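Local coordinates for protein virulence factor (PDB 2W3Y) that is a virulence factor of a Drosophila pathogen, carries S-linked palmitate and binds to lipid vesicles, at residues I32-S37 / E87-D92; D39-Y44 / A164-L169; Y194-K199 / F219-V224. One frame throughout, in Å; residues are numbered along the deposited sequence.

Contact 1 of 3, residues I32-S37 / E87-D92; sequences IVPGLS and EKYHYD
Tyr89 reaches from just before helix 91-105 across to residues 33-37, a loop and the short strand 36-37 of the mixed sheet of the Evf fold. Its CG lies beside the backbone N and anti to the carbonyl carbon (chi1 -54°), which sends the ring from CB out over the loop. Val33 runs antiparallel alongside the ring. Val33 CG1 is 4.1 Å from Tyr89 CD1 and remains near CZ. The closest approach, Val33 CG1 to Tyr89 CE1, is 3.5 Å, an oblique apolar contact. The branch that makes it is the one anti to Val33 N. On the other flank of the ring, Tyr89 CE2 comes 3.9 Å from Ser37 OG.

The hydroxyl at the tip does the polar work. It donates to the carbonyl O of Pro34, with 2.6 Å between Tyr89 OH and Pro34 O. That oxygen lies at the ring edge, close to the ring plane, while the hydroxyl itself is tilted 26° from the carbonyl plane. A water donates in turn to Tyr89 OH, and is linked only weakly to Ser37 OG, whose main partner is the backbone N of Asp39. One bond given and one received help to fix the ring end, while Val42 of the sheet packs on the ring and Leu169 at its root.

Next to the tyrosine, Lys88 puts its CB 3.9 Å from Val33 CG1, while its ammonium is bonded to Asn79 of helix 57-81. The peptide O of Lys88 accepts a bond from the indole N of Trp94, and His90 takes the N-cap position of helix 91-105. At the tyrosine tip, the CB of Ser37 closes in to 3.3 Å from Tyr89 OH.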
loop_
_atom_site.group_PDB
_atom_site.type_symbol
_atom_site.label_atom_id
_atom_site.label_comp_id
_atom_site.label_asym_id
_atom_site.label_seq_id
_atom_site.Cartn_x
_atom_site.Cartn_y
_atom_site.Cartn_z
ATOM N N ILE A 32 10.419 -0.664 11.102
ATOM C CA ILE A 32 9.854 -0.163 9.847
ATOM C C ILE A 32 9.795 1.351 9.869
ATOM O O ILE A 32 10.010 1.968 10.915
ATOM C CB ILE A 32 8.465 -0.801 9.501
ATOM C CG1 ILE A 32 7.383 -0.369 10.511
ATOM C CG2 ILE A 32 8.618 -2.341 9.359
ATOM C CD1 ILE A 32 5.936 -0.671 10.065
ATOM N N VAL A 33 9.536 1.948 8.712
ATOM C CA VAL A 33 9.475 3.381 8.610
ATOM C C VAL A 33 8.221 3.855 9.359
ATOM O O VAL A 33 7.124 3.352 9.098
ATOM C CB VAL A 33 9.476 3.834 7.141
ATOM C CG1 VAL A 33 9.191 5.352 7.026
ATOM C CG2 VAL A 33 10.811 3.425 6.454
ATOM N N PRO A 34 8.389 4.783 10.318
ATOM C CA PRO A 34 7.237 5.256 11.108
ATOM C C PRO A 34 6.141 5.866 10.232
ATOM O O PRO A 34 6.434 6.631 9.300
ATOM C CB PRO A 34 7.860 6.303 12.043
ATOM C CG PRO A 34 9.302 5.848 12.159
ATOM C CD PRO A 34 9.642 5.408 10.769
ATOM N N GLY A 35 4.893 5.518 10.533
ATOM C CA GLY A 35 3.757 5.894 9.692
ATOM C C GLY A 35 3.525 7.390 9.609
ATOM O O GLY A 35 3.104 7.894 8.577
ATOM N N LEU A 36 3.781 8.103 10.703
ATOM C CA LEU A 36 3.544 9.534 10.711
ATOM C C LEU A 36 4.683 10.288 11.395
ATOM O O LEU A 36 5.043 9.995 12.530
ATOM C CB LEU A 36 2.185 9.848 11.354
ATOM C CG LEU A 36 1.766 11.309 11.557
ATOM C CD1 LEU A 36 1.612 12.013 10.213
ATOM C CD2 LEU A 36 0.481 11.388 12.363
ATOM N N SER A 37 5.217 11.287 10.698
ATOM C CA SER A 37 6.421 11.981 11.120
ATOM C C SER A 37 6.396 13.423 10.648
ATOM O O SER A 37 5.682 13.768 9.700
ATOM C CB SER A 37 7.646 11.271 10.501
ATOM O OG SER A 37 8.766 12.122 10.469
ATOM N N GLU A 87 15.032 10.907 4.291
ATOM C CA GLU A 87 15.139 9.979 3.182
ATOM C C GLU A 87 14.352 8.679 3.359
ATOM O O GLU A 87 14.087 7.977 2.370
ATOM C CB GLU A 87 16.614 9.706 2.873
ATOM C CG GLU A 87 17.277 10.860 2.123
ATOM C CD GLU A 87 18.787 10.678 2.003
ATOM O OE1 GLU A 87 19.252 10.153 0.961
ATOM O OE2 GLU A 87 19.504 11.036 2.968
ATOM N N LYS A 88 13.945 8.362 4.590
ATOM C CA LYS A 88 12.953 7.268 4.794
ATOM C C LYS A 88 11.630 7.504 4.030
ATOM O O LYS A 88 10.903 6.557 3.712
ATOM C CB LYS A 88 12.632 7.057 6.286
ATOM C CG LYS A 88 13.793 6.605 7.130
ATOM C CD LYS A 88 13.404 6.613 8.614
ATOM C CE LYS A 88 14.619 6.646 9.526
ATOM N NZ LYS A 88 15.350 5.377 9.539
ATOM N N TYR A 89 11.327 8.766 3.741
ATOM C CA TYR A 89 10.112 9.139 3.018
ATOM C C TYR A 89 10.380 9.566 1.558
ATOM O O TYR A 89 9.549 10.214 0.934
ATOM C CB TYR A 89 9.334 10.208 3.813
ATOM C CG TYR A 89 9.071 9.751 5.237
ATOM C CD1 TYR A 89 7.962 8.957 5.538
ATOM C CD2 TYR A 89 9.956 10.080 6.268
ATOM C CE1 TYR A 89 7.726 8.521 6.841
ATOM C CE2 TYR A 89 9.746 9.630 7.579
ATOM C CZ TYR A 89 8.611 8.853 7.850
ATOM O OH TYR A 89 8.405 8.385 9.126
ATOM N N HIS A 90 11.533 9.169 1.015
ATOM C CA HIS A 90 11.864 9.468 -0.379
ATOM C C HIS A 90 11.413 8.304 -1.230
ATOM O O HIS A 90 11.936 7.191 -1.095
ATOM C CB HIS A 90 13.372 9.722 -0.569
ATOM C CG HIS A 90 13.811 11.086 -0.140
ATOM N ND1 HIS A 90 15.061 11.593 -0.430
ATOM C CD2 HIS A 90 13.159 12.061 0.540
ATOM C CE1 HIS A 90 15.163 12.816 0.064
ATOM N NE2 HIS A 90 14.022 13.122 0.658
ATOM N N TYR A 91 10.451 8.571 -2.110
ATOM C CA TYR A 91 9.882 7.518 -2.964
ATOM C C TYR A 91 10.927 6.697 -3.753
ATOM O O TYR A 91 10.775 5.479 -3.937
ATOM C CB TYR A 91 8.851 8.089 -3.923
ATOM C CG TYR A 91 8.225 7.017 -4.772
ATOM C CD1 TYR A 91 7.254 6.173 -4.230
ATOM C CD2 TYR A 91 8.626 6.808 -6.096
ATOM C CE1 TYR A 91 6.680 5.160 -4.982
ATOM C CE2 TYR A 91 8.050 5.778 -6.862
ATOM C CZ TYR A 91 7.076 4.974 -6.281
ATOM O OH TYR A 91 6.480 3.969 -6.975
ATOM N N ASP A 92 11.983 7.362 -4.215
ATOM C CA ASP A 92 12.980 6.692 -5.051
ATOM C C ASP A 92 13.671 5.524 -4.331
ATOM O O ASP A 92 14.024 4.541 -4.963
ATOM C CB ASP A 92 13.986 7.689 -5.652
ATOM C CG ASP A 92 13.388 8.506 -6.822
ATOM O OD1 ASP A 92 13.759 9.705 -6.965
ATOM O OD2 ASP A 92 12.557 7.964 -7.610
HETATM O O HOH W 1 10.413 9.184 11.138
#

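Contact 2 of 3, residues D39-Y44 / A164-L169; sequences DGAVQY and ANYNYL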
loop_
_atom_site.group_PDB
_atom_site.type_symbol
_atom_site.label_atom_id
_atom_site.label_comp_id
_atom_site.label_asym_id
_atom_site.label_seq_id
_atom_site.Cartn_x
_atom_site.Cartn_y
_atom_site.Cartn_z
ATOM N N ASP A 39 8.763 14.563 9.014
ATOM C CA ASP A 39 9.442 14.419 7.713
ATOM C C ASP A 39 8.633 13.754 6.597
ATOM O O ASP A 39 9.101 13.675 5.455
ATOM C CB ASP A 39 10.789 13.715 7.901
ATOM C CG ASP A 39 11.776 14.570 8.704
ATOM O OD1 ASP A 39 11.677 15.817 8.622
ATOM O OD2 ASP A 39 12.628 14.006 9.418
ATOM N N GLY A 40 7.418 13.297 6.927
ATOM C CA GLY A 40 6.534 12.670 5.956
ATOM C C GLY A 40 5.695 11.563 6.580
ATOM O O GLY A 40 5.827 11.252 7.760
ATOM N N ALA A 41 4.818 10.969 5.781
ATOM C CA ALA A 41 3.945 9.924 6.292
ATOM C C ALA A 41 3.931 8.747 5.312
ATOM O O ALA A 41 4.043 8.954 4.106
ATOM C CB ALA A 41 2.527 10.473 6.487
ATOM N N VAL A 42 3.794 7.531 5.833
ATOM C CA VAL A 42 3.537 6.345 5.013
ATOM C C VAL A 42 2.225 5.767 5.520
ATOM O O VAL A 42 2.131 5.418 6.693
ATOM C CB VAL A 42 4.626 5.241 5.196
ATOM C CG1 VAL A 42 4.353 4.074 4.248
ATOM C CG2 VAL A 42 6.023 5.804 5.010
ATOM N N GLN A 43 1.238 5.663 4.635
ATOM C CA GLN A 43 -0.066 5.139 4.968
ATOM C C GLN A 43 0.002 3.630 4.691
ATOM O O GLN A 43 0.085 3.233 3.563
ATOM C CB GLN A 43 -1.096 5.823 4.057
ATOM C CG GLN A 43 -2.503 5.799 4.538
ATOM C CD GLN A 43 -2.797 6.968 5.416
ATOM O OE1 GLN A 43 -2.920 8.114 4.943
ATOM N NE2 GLN A 43 -2.900 6.701 6.723
ATOM N N TYR A 44 0.011 2.803 5.728
ATOM C CA TYR A 44 0.045 1.345 5.552
ATOM C C TYR A 44 -1.371 0.789 5.441
ATOM O O TYR A 44 -2.165 0.974 6.354
ATOM C CB TYR A 44 0.776 0.691 6.725
ATOM C CG TYR A 44 2.248 1.011 6.829
ATOM C CD1 TYR A 44 3.175 0.430 5.942
ATOM C CD2 TYR A 44 2.722 1.858 7.823
ATOM C CE1 TYR A 44 4.529 0.692 6.043
ATOM C CE2 TYR A 44 4.106 2.139 7.925
ATOM C CZ TYR A 44 4.981 1.554 7.018
ATOM O OH TYR A 44 6.321 1.795 7.114
ATOM N N ALA A 164 7.489 23.732 3.736
ATOM C CA ALA A 164 8.046 22.766 2.810
ATOM C C ALA A 164 6.988 21.785 2.277
ATOM O O ALA A 164 5.908 21.634 2.879
ATOM C CB ALA A 164 9.188 22.014 3.473
ATOM N N ASN A 165 7.279 21.156 1.139
ATOM C CA ASN A 165 6.426 20.069 0.642
ATOM C C ASN A 165 6.465 18.938 1.660
ATOM O O ASN A 165 7.497 18.731 2.310
ATOM C CB ASN A 165 6.895 19.556 -0.723
ATOM C CG ASN A 165 6.700 20.578 -1.864
ATOM O OD1 ASN A 165 5.945 21.568 -1.757
ATOM N ND2 ASN A 165 7.354 20.295 -2.986
ATOM N N TYR A 166 5.351 18.224 1.805
ATOM C CA TYR A 166 5.241 17.128 2.774
ATOM C C TYR A 166 5.059 15.789 2.017
ATOM O O TYR A 166 4.032 15.548 1.363
ATOM C CB TYR A 166 4.080 17.390 3.751
ATOM C CG TYR A 166 3.976 16.395 4.894
ATOM C CD1 TYR A 166 4.709 16.578 6.085
ATOM C CD2 TYR A 166 3.163 15.250 4.778
ATOM C CE1 TYR A 166 4.612 15.648 7.132
ATOM C CE2 TYR A 166 3.054 14.342 5.817
ATOM C CZ TYR A 166 3.776 14.535 6.977
ATOM O OH TYR A 166 3.658 13.601 7.987
ATOM N N ASN A 167 6.077 14.937 2.086
ATOM C CA ASN A 167 6.065 13.650 1.367
ATOM C C ASN A 167 5.043 12.656 1.921
ATOM O O ASN A 167 4.916 12.516 3.138
ATOM C CB ASN A 167 7.455 13.009 1.362
ATOM C CG ASN A 167 8.459 13.792 0.510
ATOM O OD1 ASN A 167 8.145 14.228 -0.591
ATOM N ND2 ASN A 167 9.665 13.970 1.029
ATOM N N TYR A 168 4.352 11.964 1.018
ATOM C CA TYR A 168 3.176 11.153 1.366
ATOM C C TYR A 168 3.108 9.912 0.483
ATOM O O TYR A 168 2.939 10.012 -0.743
ATOM C CB TYR A 168 1.903 11.994 1.238
ATOM C CG TYR A 168 0.590 11.346 1.687
ATOM C CD1 TYR A 168 0.441 10.800 2.974
ATOM C CD2 TYR A 168 -0.515 11.339 0.835
ATOM C CE1 TYR A 168 -0.791 10.221 3.382
ATOM C CE2 TYR A 168 -1.742 10.790 1.230
ATOM C CZ TYR A 168 -1.871 10.224 2.506
ATOM O OH TYR A 168 -3.097 9.695 2.890
ATOM N N LEU A 169 3.257 8.747 1.118
ATOM C CA LEU A 169 3.333 7.454 0.434
ATOM C C LEU A 169 2.216 6.508 0.914
ATOM O O LEU A 169 1.833 6.547 2.080
ATOM C CB LEU A 169 4.717 6.799 0.670
ATOM C CG LEU A 169 6.028 7.527 0.297
ATOM C CD1 LEU A 169 6.483 8.506 1.381
ATOM C CD2 LEU A 169 7.171 6.533 0.016
HETATM O O HOH W 2 8.391 15.575 3.731
HETATM O O HOH W 3 11.058 13.497 3.510
#
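Parallel pairing of strands 40-49 and 166-179 in the mixed sheet sets Ala41 beside Tyr168 and Val42 beside Leu169, the segment axes 13° apart. Ala41 N donates to Asn167 O at 3.1 Å, and Ala41 O accepts from Leu169 N. The next bond, Gln43 N to Leu169 O, is 2.8 Å and nearly straight at 175°. At the strand start Gly40 slips under the Tyr166 ring, its CA 3.9 Å from the centroid in a CH-pi contact over one face; the Tyr166 hydroxyl is bonded to Ser37 O. Two waters donate to Asp39 O, one accepting from Asn167 N and the other from Asn167 ND2.

Tyr168 OH donates to Gln43 OE1 at 2.6 Å, in the carbonyl plane, with amide and ring planes 84° apart. The Gln43 chain bends at chi2 to present that oxygen, and its NE2 is bonded to Ser260 O. Tyr168 also borders the lipid site, its side chain about 4 Å from the palmitic acid (nearest atoms).

Helix 142-159 packs on the side of Ala41 and Gln43, and Trp94 of helix 91-105 on that of Val42 and Leu169. Beyond Tyr166 and Tyr168, the sheet continues into strand 185-198.

Contact 3 of 3, residues Y194-K199 / F219-V224; sequences YGTHFK and FGVDTV. With PLM (palmitic acid), chain C.
Gly195 and Asp222 form a hydrogen-bonded antiparallel pair, next to the non-hydrogen-bonded pair Tyr194 and Thr223, where the segments 194-198 and 219-224 run antiparallel at 157°. Two bonds, Gly195 N to Asp222 O and Asp222 N to Gly195 O, each 2.9 Å, close the pair. Further along, a side chain takes over: Thr196 OG1 donates to Gly220 O at 2.9 Å, coming from well above the carbonyl plane (52°). With OG1 anti to the backbone N, the hydroxyl faces strand 214-228 while CG2 is left near the lipid.

Tyr194 and Thr223 run alongside each other from the same face of the sheet. The methyl CG2 of Thr223 sits over the centre of the Tyr194 ring, 3.5 Å from the centroid, a CH-pi contact; Thr223 OG1 is bonded elsewhere, to Gly112 O. On the same side of the ring plane, nearer its root, Val221 CG1 comes obliquely to 3.7 Å from Tyr194 CD2. At the far end Phe219 turns its edge to the face of Phe198, a T-shaped pair with centroids 5.3 Å apart and planes at 77°.

Tyr194, Thr196, Phe198 and Phe219 line a bed for palmitic acid, in keeping with the S-palmitoylation of Evf. The chain runs over the Phe219 face, with C9 of the lipid 3.7 Å from Phe219 CE2, and past the edge of Phe198, whose CZ is 3.8 Å from lipid C6. Its methyl end, CF, reaches Tyr194 CD2 at 3.8 Å.

Within the sheet, Tyr194, Thr196 and Phe198 are bonded through their backbones to strand 166-179, and Phe219 and Val221 to strand 109-121. Tyr91 of helix 91-105 packs on Asp222, on the sheet face turned from the lipid.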
loop_
_atom_site.group_PDB
_atom_site.type_symbol
_atom_site.label_atom_id
_atom_site.label_comp_id
_atom_site.label_asym_id
_atom_site.label_seq_id
_atom_site.Cartn_x
_atom_site.Cartn_y
_atom_site.Cartn_z
ATOM N N TYR A 194 2.920 3.666 -3.800
ATOM C CA TYR A 194 2.593 4.907 -4.518
ATOM C C TYR A 194 3.188 6.044 -3.734
ATOM O O TYR A 194 3.241 5.985 -2.499
ATOM C CB TYR A 194 1.080 5.113 -4.620
ATOM C CG TYR A 194 0.379 4.320 -5.704
ATOM C CD1 TYR A 194 0.911 3.127 -6.214
ATOM C CD2 TYR A 194 -0.850 4.740 -6.184
ATOM C CE1 TYR A 194 0.244 2.413 -7.199
ATOM C CE2 TYR A 194 -1.520 4.033 -7.161
ATOM C CZ TYR A 194 -0.973 2.875 -7.666
ATOM O OH TYR A 194 -1.674 2.198 -8.648
ATOM N N GLY A 195 3.642 7.078 -4.443
ATOM C CA GLY A 195 4.293 8.201 -3.779
ATOM C C GLY A 195 3.884 9.540 -4.359
ATOM O O GLY A 195 3.876 9.720 -5.579
ATOM N N THR A 196 3.518 10.459 -3.475
ATOM C CA THR A 196 3.215 11.846 -3.864
ATOM C C THR A 196 3.714 12.797 -2.764
ATOM O O THR A 196 4.554 12.414 -1.934
ATOM C CB THR A 196 1.688 12.027 -4.266
ATOM O OG1 THR A 196 1.472 13.264 -4.982
ATOM C CG2 THR A 196 0.729 11.921 -3.049
ATOM N N HIS A 197 3.245 14.039 -2.785
ATOM C CA HIS A 197 3.547 15.011 -1.746
ATOM C C HIS A 197 2.406 16.027 -1.717
ATOM O O HIS A 197 1.623 16.100 -2.674
ATOM C CB HIS A 197 4.899 15.720 -1.996
ATOM C CG HIS A 197 4.977 16.408 -3.327
ATOM N ND1 HIS A 197 4.710 17.749 -3.489
ATOM C CD2 HIS A 197 5.233 15.926 -4.564
ATOM C CE1 HIS A 197 4.834 18.073 -4.763
ATOM N NE2 HIS A 197 5.150 16.983 -5.436
ATOM N N PHE A 198 2.315 16.782 -0.620
ATOM C CA PHE A 198 1.402 17.909 -0.521
ATOM C C PHE A 198 2.241 19.177 -0.611
ATOM O O PHE A 198 3.123 19.387 0.211
ATOM C CB PHE A 198 0.671 17.939 0.830
ATOM C CG PHE A 198 -0.350 16.859 1.023
ATOM C CD1 PHE A 198 -1.716 17.133 0.852
ATOM C CD2 PHE A 198 0.034 15.577 1.436
ATOM C CE1 PHE A 198 -2.691 16.144 1.056
ATOM C CE2 PHE A 198 -0.937 14.572 1.657
ATOM C CZ PHE A 198 -2.303 14.857 1.455
ATOM N N LYS A 199 1.946 20.013 -1.597
ATOM C CA LYS A 199 2.477 21.378 -1.680
ATOM C C LYS A 199 1.746 22.266 -0.658
ATOM O O LYS A 199 0.647 21.932 -0.214
ATOM C CB LYS A 199 2.254 21.945 -3.097
ATOM C CG LYS A 199 2.887 21.149 -4.231
ATOM C CD LYS A 199 2.924 21.986 -5.522
ATOM C CE LYS A 199 2.739 21.143 -6.758
ATOM N NZ LYS A 199 3.722 20.036 -6.857
ATOM N N PHE A 219 -2.724 15.678 -7.985
ATOM C CA PHE A 219 -1.523 15.021 -7.459
ATOM C C PHE A 219 -0.869 14.180 -8.529
ATOM O O PHE A 219 -1.531 13.402 -9.217
ATOM C CB PHE A 219 -1.840 14.127 -6.251
ATOM C CG PHE A 219 -2.305 14.873 -5.040
ATOM C CD1 PHE A 219 -1.399 15.256 -4.055
ATOM C CD2 PHE A 219 -3.661 15.172 -4.868
ATOM C CE1 PHE A 219 -1.830 15.942 -2.916
ATOM C CE2 PHE A 219 -4.111 15.855 -3.744
ATOM C CZ PHE A 219 -3.187 16.243 -2.754
ATOM N N GLY A 220 0.441 14.348 -8.669
ATOM C CA GLY A 220 1.236 13.473 -9.504
ATOM C C GLY A 220 1.722 12.346 -8.619
ATOM O O GLY A 220 2.394 12.579 -7.619
ATOM N N VAL A 221 1.358 11.120 -8.986
ATOM C CA VAL A 221 1.629 9.941 -8.163
ATOM C C VAL A 221 2.561 8.985 -8.906
ATOM O O VAL A 221 2.211 8.490 -9.980
ATOM C CB VAL A 221 0.308 9.213 -7.767
ATOM C CG1 VAL A 221 0.583 8.102 -6.773
ATOM C CG2 VAL A 221 -0.760 10.246 -7.219
ATOM N N ASP A 222 3.736 8.732 -8.338
ATOM C CA ASP A 222 4.681 7.739 -8.863
ATOM C C ASP A 222 4.272 6.354 -8.378
ATOM O O ASP A 222 3.921 6.193 -7.206
ATOM C CB ASP A 222 6.082 8.021 -8.345
ATOM C CG ASP A 222 6.632 9.338 -8.825
ATOM O OD1 ASP A 222 6.579 9.605 -10.046
ATOM O OD2 ASP A 222 7.133 10.101 -7.964
ATOM N N THR A 223 4.311 5.363 -9.265
ATOM C CA THR A 223 3.793 4.033 -8.952
ATOM C C THR A 223 4.792 2.912 -9.222
ATOM O O THR A 223 5.574 2.965 -10.186
ATOM C CB THR A 223 2.425 3.721 -9.679
ATOM O OG1 THR A 223 2.631 3.481 -11.076
ATOM C CG2 THR A 223 1.407 4.859 -9.516
ATOM N N VAL A 224 4.747 1.894 -8.371
ATOM C CA VAL A 224 5.497 0.643 -8.550
ATOM C C VAL A 224 4.679 -0.473 -7.882
ATOM O O VAL A 224 3.970 -0.239 -6.895
ATOM C CB VAL A 224 6.965 0.720 -8.024
ATOM C CG1 VAL A 224 7.035 0.640 -6.511
ATOM C CG2 VAL A 224 7.851 -0.371 -8.672
HETATM C C1 PLM C . -9.663 13.833 5.285
HETATM O O2 PLM C . -9.944 14.794 6.050
HETATM C C2 PLM C . -8.527 13.959 4.277
HETATM C C3 PLM C . -7.305 13.113 4.624
HETATM C C4 PLM C . -6.157 13.278 3.626
HETATM C C5 PLM C . -6.382 12.506 2.326
HETATM C C6 PLM C . -5.619 13.106 1.146
HETATM C C7 PLM C . -5.510 12.110 -0.007
HETATM C C8 PLM C . -5.386 12.782 -1.379
HETATM C C9 PLM C . -3.964 12.603 -1.909
HETATM C CA PLM C . -3.860 11.689 -3.124
HETATM C CB PLM C . -3.105 10.405 -2.798
HETATM C CC PLM C . -3.516 9.296 -3.753
HETATM C CD PLM C . -3.680 7.960 -3.041
HETATM C CE PLM C . -2.734 6.933 -3.642
HETATM C CF PLM C . -3.156 5.511 -3.299
HETATM O O HOH W 4 5.085 11.878 -7.499
#

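In the fold
From the N terminus, residues 32-37 and 39-44 come almost in succession, and each waits for a distant partner. Contact 1 closes first, when the chain returns from helix 57-81 to 87-92; contact 2 closes only after helices 91-105, 125-134 and 142-159, at 164-169. The two loops therefore cross, and they meet where Val33 O is bonded to Tyr44 OH. Contact 3 follows in series, an antiparallel return of consecutive strands through a connection of some fifteen residues. All three reach one sheet, in which strand 166-179 pairs with strand 185-198. Tyr91 of contact 1, whose OH is bonded to Ile193 O, packs against the backbone at Thr223 and Val224.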